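PDB 1I36: conserved protein, which is of unknown function but binds NADP in a Rossmann-type domain and structurally resembles 3-hydroxyacid dehydrogenases. Local coordinates for residues A[81-86]-A[132-137]; A[96-101]-A[105-110]; A[16-21]-A[119-124]. The protein carries 1 engineered substitution. All coordinates share one frame; numbering follows the deposited sequence.

Contact 1: residues A[81-86]-A[132-137]; sequences RGIYVD and AEEFMK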
loop_
_atom_site.group_PDB
_atom_site.type_symbol
_atom_site.label_atom_id
_atom_site.label_comp_id
_atom_site.label_asym_id
_atom_site.label_seq_id
_atom_site.Cartn_x
_atom_site.Cartn_y
_atom_site.Cartn_z
ATOM N N ARG A 81 -1.602 20.933 -37.774
ATOM C CA ARG A 81 -2.489 20.053 -38.521
ATOM C C ARG A 81 -2.016 18.601 -38.370
ATOM O O ARG A 81 -2.733 17.661 -38.722
ATOM C CB ARG A 81 -2.552 20.464 -39.995
ATOM C CG ARG A 81 -3.429 21.693 -40.239
ATOM C CD ARG A 81 -3.448 22.060 -41.697
ATOM N NE ARG A 81 -4.215 23.286 -41.889
ATOM C CZ ARG A 81 -5.529 23.331 -42.093
ATOM N NH1 ARG A 81 -6.244 22.204 -42.149
ATOM N NH2 ARG A 81 -6.134 24.516 -42.163
ATOM N N GLY A 82 -0.829 18.434 -37.797
ATOM C CA GLY A 82 -0.295 17.099 -37.542
ATOM C C GLY A 82 -0.755 16.683 -36.144
ATOM O O GLY A 82 -1.904 16.947 -35.738
ATOM N N ILE A 83 0.143 16.045 -35.400
ATOM C CA ILE A 83 -0.159 15.621 -34.030
ATOM C C ILE A 83 0.522 16.550 -33.018
ATOM O O ILE A 83 1.677 16.936 -33.169
ATOM C CB ILE A 83 0.304 14.174 -33.802
ATOM C CG1 ILE A 83 -0.621 13.249 -34.573
ATOM C CG2 ILE A 83 0.227 13.781 -32.341
ATOM C CD1 ILE A 83 -0.004 11.939 -34.780
ATOM N N TYR A 84 -0.251 16.944 -32.021
ATOM C CA TYR A 84 0.215 17.814 -30.942
ATOM C C TYR A 84 0.270 16.921 -29.676
ATOM O O TYR A 84 -0.736 16.349 -29.254
ATOM C CB TYR A 84 -0.788 18.947 -30.741
ATOM C CG TYR A 84 -0.319 19.979 -29.728
ATOM C CD1 TYR A 84 -0.671 19.857 -28.372
ATOM C CD2 TYR A 84 0.402 21.087 -30.129
ATOM C CE1 TYR A 84 -0.326 20.837 -27.447
ATOM C CE2 TYR A 84 0.761 22.074 -29.227
ATOM C CZ TYR A 84 0.386 21.943 -27.881
ATOM O OH TYR A 84 0.720 22.923 -27.001
ATOM N N VAL A 85 1.477 16.749 -29.163
ATOM C CA VAL A 85 1.749 15.910 -28.004
ATOM C C VAL A 85 2.016 16.762 -26.777
ATOM O O VAL A 85 3.007 17.473 -26.708
ATOM C CB VAL A 85 2.963 15.017 -28.294
ATOM C CG1 VAL A 85 3.161 13.997 -27.185
ATOM C CG2 VAL A 85 2.743 14.289 -29.640
ATOM N N ASP A 86 1.087 16.735 -25.837
ATOM C CA ASP A 86 1.244 17.519 -24.625
ATOM C C ASP A 86 1.834 16.612 -23.532
ATOM O O ASP A 86 1.213 15.632 -23.107
ATOM C CB ASP A 86 -0.087 18.137 -24.195
ATOM C CG ASP A 86 0.093 19.158 -23.059
ATOM O OD1 ASP A 86 0.611 18.791 -21.986
ATOM O OD2 ASP A 86 -0.263 20.329 -23.237
ATOM N N ALA A 132 -2.552 8.367 -30.621
ATOM C CA ALA A 132 -1.446 7.916 -29.754
ATOM C C ALA A 132 -0.508 6.921 -30.468
ATOM O O ALA A 132 0.741 6.966 -30.322
ATOM C CB ALA A 132 -2.028 7.297 -28.443
ATOM N N GLU A 133 -1.111 6.011 -31.232
ATOM C CA GLU A 133 -0.353 5.027 -32.001
ATOM C C GLU A 133 0.584 5.710 -32.983
ATOM O O GLU A 133 1.697 5.245 -33.225
ATOM C CB GLU A 133 -1.294 4.140 -32.807
ATOM C CG GLU A 133 -2.065 3.120 -32.021
ATOM C CD GLU A 133 -2.801 2.164 -32.956
ATOM O OE1 GLU A 133 -2.140 1.590 -33.862
ATOM O OE2 GLU A 133 -4.038 2.016 -32.809
ATOM N N GLU A 134 0.151 6.838 -33.532
ATOM C CA GLU A 134 0.975 7.569 -34.484
ATOM C C GLU A 134 2.196 8.204 -33.786
ATOM O O GLU A 134 3.309 8.197 -34.332
ATOM C CB GLU A 134 0.118 8.604 -35.212
ATOM C CG GLU A 134 0.815 9.399 -36.322
ATOM C CD GLU A 134 1.311 8.561 -37.492
ATOM O OE1 GLU A 134 0.704 7.491 -37.786
ATOM O OE2 GLU A 134 2.317 8.988 -38.113
ATOM N N PHE A 135 2.003 8.695 -32.559
ATOM C CA PHE A 135 3.094 9.276 -31.772
ATOM C C PHE A 135 4.069 8.128 -31.422
ATOM O O PHE A 135 5.277 8.306 -31.432
ATOM C CB PHE A 135 2.493 9.868 -30.487
ATOM C CG PHE A 135 3.516 10.278 -29.441
ATOM C CD1 PHE A 135 4.578 11.120 -29.760
ATOM C CD2 PHE A 135 3.405 9.816 -28.132
ATOM C CE1 PHE A 135 5.503 11.490 -28.803
ATOM C CE2 PHE A 135 4.312 10.181 -27.172
ATOM C CZ PHE A 135 5.370 11.015 -27.494
ATOM N N MET A 136 3.515 6.950 -31.128
ATOM C CA MET A 136 4.305 5.775 -30.744
ATOM C C MET A 136 5.305 5.320 -31.826
ATOM O O MET A 136 6.282 4.632 -31.525
ATOM C CB MET A 136 3.392 4.627 -30.310
ATOM C CG MET A 136 4.140 3.523 -29.509
ATOM S SD MET A 136 3.066 2.209 -28.945
ATOM C CE MET A 136 4.249 0.837 -28.758
ATOM N N LYS A 137 5.081 5.740 -33.069
ATOM C CA LYS A 137 6.007 5.439 -34.156
ATOM C C LYS A 137 7.387 6.044 -33.851
ATOM O O LYS A 137 8.393 5.577 -34.383
ATOM C CB LYS A 137 5.463 5.990 -35.480
ATOM C CG LYS A 137 4.320 5.134 -36.016
ATOM C CD LYS A 137 3.740 5.628 -37.337
ATOM C CE LYS A 137 2.649 4.658 -37.814
ATOM N NZ LYS A 137 1.874 5.185 -38.982
#

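Contact 2: residues A[96-101]-A[105-110]; sequences RMASSL and GGFVDA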
loop_
_atom_site.group_PDB
_atom_site.type_symbol
_atom_site.label_atom_id
_atom_site.label_comp_id
_atom_site.label_asym_id
_atom_site.label_seq_id
_atom_site.Cartn_x
_atom_site.Cartn_y
_atom_site.Cartn_z
ATOM N N ARG A 96 -7.765 17.766 -21.337
ATOM C CA ARG A 96 -8.956 17.688 -22.189
ATOM C C ARG A 96 -9.242 19.074 -22.800
ATOM O O ARG A 96 -9.626 19.173 -23.961
ATOM C CB ARG A 96 -10.174 17.181 -21.401
ATOM C CG ARG A 96 -10.052 15.717 -20.898
ATOM C CD ARG A 96 -11.352 15.195 -20.227
ATOM N NE ARG A 96 -11.066 13.929 -19.554
ATOM C CZ ARG A 96 -10.806 13.808 -18.253
ATOM N NH1 ARG A 96 -10.842 14.868 -17.465
ATOM N NH2 ARG A 96 -10.328 12.666 -17.776
ATOM N N MET A 97 -9.030 20.142 -22.028
ATOM C CA MET A 97 -9.239 21.506 -22.523
ATOM C C MET A 97 -8.153 21.871 -23.519
ATOM O O MET A 97 -8.422 22.528 -24.534
ATOM C CB MET A 97 -9.300 22.497 -21.346
ATOM C CG MET A 97 -10.536 22.248 -20.484
ATOM S SD MET A 97 -12.137 22.291 -21.440
ATOM C CE MET A 97 -12.437 20.687 -21.646
ATOM N N ALA A 98 -6.912 21.473 -23.244
ATOM C CA ALA A 98 -5.832 21.740 -24.189
ATOM C C ALA A 98 -6.147 21.024 -25.507
ATOM O O ALA A 98 -5.903 21.564 -26.588
ATOM C CB ALA A 98 -4.489 21.276 -23.638
ATOM N N SER A 99 -6.707 19.824 -25.416
ATOM C CA SER A 99 -7.131 19.079 -26.605
ATOM C C SER A 99 -8.150 19.889 -27.437
ATOM O O SER A 99 -8.060 19.931 -28.666
ATOM C CB SER A 99 -7.817 17.776 -26.209
ATOM O OG SER A 99 -7.959 16.975 -27.371
ATOM N N SER A 100 -9.118 20.511 -26.776
ATOM C CA SER A 100 -10.123 21.289 -27.504
ATOM C C SER A 100 -9.536 22.488 -28.248
ATOM O O SER A 100 -10.140 22.983 -29.203
ATOM C CB SER A 100 -11.257 21.713 -26.580
ATOM O OG SER A 100 -10.808 22.687 -25.652
ATOM N N LEU A 101 -8.351 22.936 -27.834
ATOM C CA LEU A 101 -7.633 24.067 -28.453
ATOM C C LEU A 101 -6.889 23.690 -29.740
ATOM O O LEU A 101 -6.512 24.558 -30.531
ATOM C CB LEU A 101 -6.651 24.670 -27.432
ATOM C CG LEU A 101 -7.417 25.387 -26.315
ATOM C CD1 LEU A 101 -6.429 25.890 -25.211
ATOM C CD2 LEU A 101 -8.204 26.574 -26.914
ATOM N N GLY A 105 -5.847 19.639 -35.562
ATOM C CA GLY A 105 -4.868 18.576 -35.501
ATOM C C GLY A 105 -5.274 17.468 -34.568
ATOM O O GLY A 105 -6.368 17.478 -34.047
ATOM N N GLY A 106 -4.428 16.456 -34.442
ATOM C CA GLY A 106 -4.724 15.375 -33.528
ATOM C C GLY A 106 -3.995 15.699 -32.229
ATOM O O GLY A 106 -2.902 16.275 -32.248
ATOM N N PHE A 107 -4.596 15.361 -31.096
ATOM C CA PHE A 107 -3.967 15.654 -29.812
ATOM C C PHE A 107 -3.624 14.346 -29.120
ATOM O O PHE A 107 -4.440 13.442 -29.071
ATOM C CB PHE A 107 -4.927 16.437 -28.924
ATOM C CG PHE A 107 -4.335 16.833 -27.591
ATOM C CD1 PHE A 107 -4.330 15.946 -26.526
ATOM C CD2 PHE A 107 -3.848 18.104 -27.393
ATOM C CE1 PHE A 107 -3.851 16.339 -25.260
ATOM C CE2 PHE A 107 -3.365 18.513 -26.119
ATOM C CZ PHE A 107 -3.382 17.618 -25.067
ATOM N N VAL A 108 -2.444 14.294 -28.517
ATOM C CA VAL A 108 -1.993 13.123 -27.764
ATOM C C VAL A 108 -1.597 13.534 -26.352
ATOM O O VAL A 108 -0.827 14.478 -26.171
ATOM C CB VAL A 108 -0.751 12.474 -28.446
ATOM C CG1 VAL A 108 -0.228 11.277 -27.586
ATOM C CG2 VAL A 108 -1.176 11.923 -29.844
ATOM N N ASP A 109 -2.168 12.857 -25.357
ATOM C CA ASP A 109 -1.835 13.134 -23.938
ATOM C C ASP A 109 -0.652 12.186 -23.653
ATOM O O ASP A 109 -0.848 10.980 -23.664
ATOM C CB ASP A 109 -3.052 12.738 -23.094
ATOM C CG ASP A 109 -2.813 12.835 -21.605
ATOM O OD1 ASP A 109 -1.761 13.370 -21.178
ATOM O OD2 ASP A 109 -3.690 12.360 -20.857
ATOM N N ALA A 110 0.573 12.704 -23.516
ATOM C CA ALA A 110 1.715 11.821 -23.199
ATOM C C ALA A 110 2.020 12.061 -21.718
ATOM O O ALA A 110 1.942 13.188 -21.265
ATOM C CB ALA A 110 2.936 12.201 -24.051
#

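Contact 3: residues A[16-21]-A[119-124]; sequences ASRLRS and KGADIR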
loop_
_atom_site.group_PDB
_atom_site.type_symbol
_atom_site.label_atom_id
_atom_site.label_comp_id
_atom_site.label_asym_id
_atom_site.label_seq_id
_atom_site.Cartn_x
_atom_site.Cartn_y
_atom_site.Cartn_z
ATOM N N ALA A 16 14.797 15.342 -27.621
ATOM C CA ALA A 16 15.343 15.838 -28.879
ATOM C C ALA A 16 16.720 15.233 -29.178
ATOM O O ALA A 16 16.998 14.838 -30.305
ATOM C CB ALA A 16 15.424 17.349 -28.866
ATOM N N SER A 17 17.554 15.128 -28.150
ATOM C CA SER A 17 18.890 14.577 -28.273
ATOM C C SER A 17 18.844 13.114 -28.773
ATOM O O SER A 17 19.628 12.721 -29.664
ATOM C CB SER A 17 19.577 14.684 -26.906
ATOM O OG SER A 17 20.901 14.230 -26.951
ATOM N N ARG A 18 17.905 12.333 -28.242
ATOM C CA ARG A 18 17.743 10.926 -28.633
ATOM C C ARG A 18 17.261 10.824 -30.078
ATOM O O ARG A 18 17.803 10.051 -30.888
ATOM C CB ARG A 18 16.755 10.217 -27.700
ATOM C CG ARG A 18 16.397 8.772 -28.076
ATOM C CD ARG A 18 17.647 7.886 -28.219
ATOM N NE ARG A 18 18.408 7.792 -26.977
ATOM C CZ ARG A 18 18.053 7.031 -25.942
ATOM N NH1 ARG A 18 16.934 6.311 -25.996
ATOM N NH2 ARG A 18 18.862 6.910 -24.891
ATOM N N LEU A 19 16.239 11.603 -30.403
ATOM C CA LEU A 19 15.677 11.617 -31.753
ATOM C C LEU A 19 16.719 12.041 -32.802
ATOM O O LEU A 19 16.803 11.466 -33.890
ATOM C CB LEU A 19 14.469 12.575 -31.807
ATOM C CG LEU A 19 13.249 12.231 -30.937
ATOM C CD1 LEU A 19 12.255 13.368 -30.967
ATOM C CD2 LEU A 19 12.576 10.951 -31.458
ATOM N N ARG A 20 17.478 13.080 -32.488
ATOM C CA ARG A 20 18.498 13.578 -33.402
ATOM C C ARG A 20 19.576 12.516 -33.701
ATOM O O ARG A 20 19.963 12.334 -34.848
ATOM C CB ARG A 20 19.135 14.840 -32.829
ATOM C CG ARG A 20 19.947 15.605 -33.847
ATOM C CD ARG A 20 20.428 16.946 -33.310
ATOM N NE ARG A 20 21.057 17.723 -34.372
ATOM C CZ ARG A 20 22.302 17.542 -34.797
ATOM N NH1 ARG A 20 23.079 16.616 -34.245
ATOM N NH2 ARG A 20 22.739 18.228 -35.840
ATOM N N SER A 21 20.004 11.792 -32.675
ATOM C CA SER A 21 21.013 10.745 -32.823
ATOM C C SER A 21 20.487 9.612 -33.705
ATOM O O SER A 21 21.267 8.843 -34.264
ATOM C CB SER A 21 21.416 10.198 -31.450
ATOM O OG SER A 21 20.349 9.473 -30.841
ATOM N N LYS A 119 16.627 8.329 -15.982
ATOM C CA LYS A 119 16.453 7.382 -17.070
ATOM C C LYS A 119 16.767 7.957 -18.440
ATOM O O LYS A 119 16.906 7.210 -19.389
ATOM C CB LYS A 119 15.021 6.825 -17.071
ATOM C CG LYS A 119 14.543 6.214 -15.754
ATOM C CD LYS A 119 15.271 4.909 -15.390
ATOM C CE LYS A 119 14.971 3.756 -16.352
ATOM N NZ LYS A 119 15.703 3.857 -17.658
ATOM N N GLY A 120 16.892 9.276 -18.548
ATOM C CA GLY A 120 17.153 9.862 -19.852
ATOM C C GLY A 120 16.035 9.554 -20.856
ATOM O O GLY A 120 14.872 9.309 -20.477
ATOM N N ALA A 121 16.392 9.515 -22.134
ATOM C CA ALA A 121 15.416 9.266 -23.187
ATOM C C ALA A 121 14.803 7.867 -23.155
ATOM O O ALA A 121 13.855 7.596 -23.894
ATOM C CB ALA A 121 16.014 9.572 -24.554
ATOM N N ASP A 122 15.334 6.990 -22.298
ATOM C CA ASP A 122 14.816 5.622 -22.139
ATOM C C ASP A 122 13.559 5.573 -21.266
ATOM O O ASP A 122 12.958 4.515 -21.059
ATOM C CB ASP A 122 15.861 4.722 -21.476
ATOM C CG ASP A 122 16.940 4.289 -22.428
ATOM O OD1 ASP A 122 16.856 4.621 -23.633
ATOM O OD2 ASP A 122 17.863 3.588 -21.972
ATOM N N ILE A 123 13.177 6.727 -20.749
ATOM C CA ILE A 123 12.028 6.816 -19.870
ATOM C C ILE A 123 10.762 6.290 -20.521
ATOM O O ILE A 123 10.561 6.480 -21.721
ATOM C CB ILE A 123 11.854 8.281 -19.392
ATOM C CG1 ILE A 123 10.930 8.345 -18.189
ATOM C CG2 ILE A 123 11.459 9.214 -20.534
ATOM C CD1 ILE A 123 11.449 7.560 -17.036
ATOM N N ARG A 124 9.968 5.534 -19.761
ATOM C CA ARG A 124 8.709 5.048 -20.285
ATOM C C ARG A 124 7.739 6.236 -20.337
ATOM O O ARG A 124 7.639 7.045 -19.384
ATOM C CB ARG A 124 8.127 3.942 -19.406
ATOM C CG ARG A 124 6.682 3.485 -19.755
ATOM C CD ARG A 124 6.446 3.109 -21.232
ATOM N NE ARG A 124 7.392 2.133 -21.790
ATOM C CZ ARG A 124 7.306 0.807 -21.651
ATOM N NH1 ARG A 124 6.316 0.270 -20.949
ATOM N NH2 ARG A 124 8.180 0.013 -22.278
HETATM O O HOH W 1 18.721 6.597 -21.436
#

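Contact 1: residues A[81-86]-A[132-137]
Val85 of the strand lies against one face of the Phe135 ring, and both of its methyl groups take part. CG1 stands 3.8 Å from the centroid of the Phe135 ring and 15° off its normal, a CH-pi contact, and is nearest the CZ and CE1 side. CG2 covers the neighbouring rim, 3.7 Å from Phe135 CD1. Val85 CG1 is anti to the backbone N (chi1 -172°), which points the fork of methyls at the ring; a beta-branched residue suits a strand and offers two methyls close to the backbone, both able to reach the ring. Farther up the strand, the CD1 end of Ile83 meets the aliphatic part of Glu134, a contact modelled too closely for its distance to be trusted.

This is helix-on-sheet packing in the Rossmann-type nucleotide-binding domain: helix 132-136 runs across strand 83-86 at 84°, with the two axes 9.5 Å apart at closest approach. Such a nearly perpendicular crossing confines the touch to one turn of helix and two alternate residues of the strand.

Phe135 also reaches Val108 of strand 106-112 and Ile145 of strand 144-147, so the ring spans several strands; with an alanine in its place, the Val85 methyls are likely to lose their aromatic cover and a gap to open between helix and sheet. At the exposed margin, Lys137 NZ makes a salt bridge of 2.8 Å with Glu134 OE1, approaching on the syn side of the carboxylate. The bond ties the charged end of Glu134 back to its own chain. On the strand, Val85 is flanked by Val59 and Ile61 of strand 59-62 and by Ala110.

Contact 2: residues A[96-101]-A[105-110]
Ser99 lies over one face of the Phe107 ring and supplies most of the aromatic contact. Its CB is 4.0 Å from the centroid of the Phe107 ring and 17° off the normal, a CH-pi arrangement, while its CA sits 3.5 Å above the ring plane, displaced toward the rim on the CD2 side. Helix backbone thus rests directly on the aromatic surface, which is possible because the residues facing the ring are small.

Apolar contact comes next. Ala98 CB touches the far rim of the ring, 3.9 Å from Phe107 CE2, and the same methyl also packs on Leu70 and Ala73 of helix 69-77. With chi1 at -178°, Phe107 CG lies opposite the backbone N, and the ring extends toward the helix; Pro152, Ile102 and Asp86 also touch it. The pair belongs to the beta-alpha-beta unit of strand 83-86, helix 92-101 and strand 106-112, and closes the return from helix to strand over a short loop.

The polar bonds stay within the helix or lead outward. Ser100 OG donates to Met97 O over 2.6 Å, returning its hydroxyl to the helix backbone on the exposed side. Ser99 OG, by contrast, lies beside the root of the ring, 3.4 Å from Phe107 CB. At the other end of the strand segment, Asp109 OD1 is hydrogen-bonded to Ser156 OG.

With dispersion and CH-pi contact joining the two segments, their hold depends on shape: a broad flat ring under small side chains lets the helix lie close to the sheet, with CA atoms of Ser99 and Phe107 just 5.7 Å apart.

Contact 3: residues A[16-21]-A[119-124]
A salt bridge beside a small apolar contact joins helix 10-21, the first helix of the Rossmann-type domain, to the turn between helix 116-119 and strand 124-128. Helix 10-21 follows the glycine-rich segment beside the bound NADP, and this contact lies near its C-terminal end, partly buried.

Ala121 provides the apolar layer. Its CB packs against Arg18 CB at 3.3 Å, a tight approach, and also lies over the centre of the guanidinium face, 3.5 Å from Arg18 CZ. Bends at chi2 and chi3 fold the arginine back over this methyl, and alanine suits the place because its single methyl fits under the flat group. Gly120, with positive phi, suits the point where the chain leaves helix 116-119 and turns toward Ala121.

Charge pairing occurs at the guanidinium edge, where Asp122 OD1 lies in the arginine's plane and accepts hydrogen bonds from both terminal nitrogens. Arg18 NH1 gives the shorter and straighter bond, 2.9 Å to Asp122 OD1 with an N-H...O angle of 159°, nearly along the C-O axis; NH2 reaches the same oxygen at 3.3 Å from above the carboxylate plane. The two planes are 62° apart. Arg18 NH1 also donates to Gly142 O, which ties the helix to a further loop. A water accepts weakly from Arg18 NH2 and donates to Lys119 O, 2.8 Å away.

Contacts 1 and 2 are buried and meet at neighbouring strands of one sheet: Tyr84 N lies 2.7 Å from Gly106 O, a probable hydrogen bond, and Asp86 CB packs on Phe107 CZ at 3.4 Å. Each uses a phenylalanine face, set against a valine in contact 1 and a serine in contact 2, but the ring comes from the helix in contact 1 and from the strand in contact 2. Contact 3, partly buried and about 7 Å from contact 1 at the nearest atoms, joins a helix to a turn and is the one whose segments are joined across by a salt bridge, with a water weakly bound on the arginine side. Along the chain contact 2 is nested inside both other loops, whereas contacts 1 and 3 cross.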